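PDB 4H6X: thiazoline oxidase/subtilisin-like protease from Prochloron didemni, which acts as a subtilisin-like maturation protease of patellamide biosynthesis, probably cleaving its precursor peptide and joining the ends by transamidation into a macrocycle. Local coordinates for residues 192-195 with 196-200. Residues are numbered along the deposited sequence; the frame is centred on the assembly and turned at random.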
# COMPACT_ATOMS: atom_id res chain seq x y z
N ILE A 192 -12.36 -7.76 10.97
CA ILE A 192 -11.22 -8.39 10.31
C ILE A 192 -11.59 -9.82 9.93
O ILE A 192 -11.32 -10.25 8.81
CB ILE A 192 -9.95 -8.42 11.21
CG1 ILE A 192 -9.49 -7.00 11.60
CG2 ILE A 192 -8.82 -9.17 10.52
CD1 ILE A 192 -8.90 -6.20 10.46
N LYS A 193 -12.24 -10.54 10.85
CA LYS A 193 -12.72 -11.90 10.57
C LYS A 193 -13.72 -11.95 9.42
O LYS A 193 -13.65 -12.85 8.58
CB LYS A 193 -13.33 -12.56 11.81
CG LYS A 193 -13.60 -14.04 11.62
CD LYS A 193 -14.35 -14.64 12.79
CE LYS A 193 -14.55 -16.14 12.61
NZ LYS A 193 -15.36 -16.45 11.40
N LYS A 194 -14.63 -10.98 9.36
CA LYS A 194 -15.59 -10.90 8.26
C LYS A 194 -14.90 -10.77 6.89
O LYS A 194 -15.40 -11.31 5.89
CB LYS A 194 -16.61 -9.77 8.49
CG LYS A 194 -17.68 -9.66 7.40
CD LYS A 194 -18.89 -8.83 7.83
CE LYS A 194 -20.06 -9.00 6.86
NZ LYS A 194 -21.23 -8.14 7.21
N CYS A 195 -13.78 -10.04 6.84
CA CYS A 195 -12.99 -9.96 5.61
C CYS A 195 -12.53 -11.36 5.19
O CYS A 195 -12.78 -11.79 4.06
CB CYS A 195 -11.79 -9.02 5.79
SG CYS A 195 -12.23 -7.27 5.95
N GLN A 196 -11.88 -12.06 6.11
CA GLN A 196 -11.39 -13.42 5.85
C GLN A 196 -12.52 -14.36 5.44
O GLN A 196 -12.38 -15.13 4.49
CB GLN A 196 -10.64 -13.96 7.08
CG GLN A 196 -9.95 -15.31 6.83
CD GLN A 196 -9.18 -15.82 8.04
OE1 GLN A 196 -8.98 -15.11 9.03
NE2 GLN A 196 -8.73 -17.07 7.97
N ASP A 197 -13.66 -14.25 6.12
CA ASP A 197 -14.82 -15.09 5.81
C ASP A 197 -15.43 -14.77 4.45
O ASP A 197 -16.18 -15.58 3.90
CB ASP A 197 -15.90 -14.95 6.88
CG ASP A 197 -15.51 -15.63 8.18
OD1 ASP A 197 -14.71 -16.58 8.15
OD2 ASP A 197 -16.01 -15.19 9.24
N ASN A 198 -15.12 -13.59 3.91
CA ASN A 198 -15.70 -13.17 2.65
C ASN A 198 -14.72 -13.02 1.51
O ASN A 198 -15.00 -12.29 0.55
CB ASN A 198 -16.50 -11.89 2.83
CG ASN A 198 -17.85 -12.16 3.45
OD1 ASN A 198 -18.78 -12.56 2.76
ND2 ASN A 198 -17.95 -11.96 4.75
N ASN A 199 -13.58 -13.68 1.62
CA ASN A 199 -12.62 -13.73 0.52
C ASN A 199 -11.96 -12.35 0.22
O ASN A 199 -11.68 -12.02 -0.92
CB ASN A 199 -13.29 -14.33 -0.74
CG ASN A 199 -12.31 -14.61 -1.86
OD1 ASN A 199 -11.17 -15.02 -1.62
ND2 ASN A 199 -12.74 -14.39 -3.10
N VAL A 200 -11.73 -11.57 1.27
CA VAL A 200 -11.12 -10.24 1.13
C VAL A 200 -9.83 -10.20 1.94
O VAL A 200 -9.84 -10.48 3.14
CB VAL A 200 -12.07 -9.11 1.60
CG1 VAL A 200 -11.40 -7.73 1.46
CG2 VAL A 200 -13.37 -9.17 0.81
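A Schellman motif spanning Cys195 to Val200 ends helix 187-197 and turns the chain into strand 201-205 of the parallel subtilase sheet. Its outer bond runs from Val200 N back to Cys195 O (3.0 Å). The inner one, Asn199 N to Gln196 O, is weak at 3.4 Å. Asn199 makes the turn possible by taking a left-handed backbone conformation (phi 68°), and its side-chain amide is held by Ala300 N and Val298 O. The apolar contact expected between the two ends of such a motif is present, with Cys195 CB 4.2 Å from Val200 CB. Both residues touch Ile171 of strand 170-173; Cys195, which is buried, also meets Ile160 of helix 154-165, and Val200 meets Leu164 of that helix.

Cys195 O is gripped twice: Asn198 N, also at 3.0 Å, and Val200 N approach it from opposite faces of its carbonyl plane, neither lying on a lone pair. Just before the cap the helix keeps its regular i to i+4 bonds, Gln196 N to Ile192 O and Asp197 N to Lys193 O.

On the exposed surface a salt bridge and a side-chain-to-backbone bond add to these. Lys193 NZ lies 2.6 Å from Asp197 OD2, which accepts through its syn lone pair, the side of the other oxygen. The lysine chain stays extended from its first torsion and bends at the last (chi4 -62°), which brings the ammonium group onto the carboxylate. Asp197 OD1 remains farther off, 3.3 Å from Lys193 NZ. Asn198 instead folds back on the backbone. Its ND2 donates a nearly straight bond (163°) to Lys194 O, which lies almost in the plane of the asparagine amide. That bond measures 2.9 Å from Asn198 ND2 to Lys194 O. Lys194 CG packs 3.5 Å from the same Asn198 ND2.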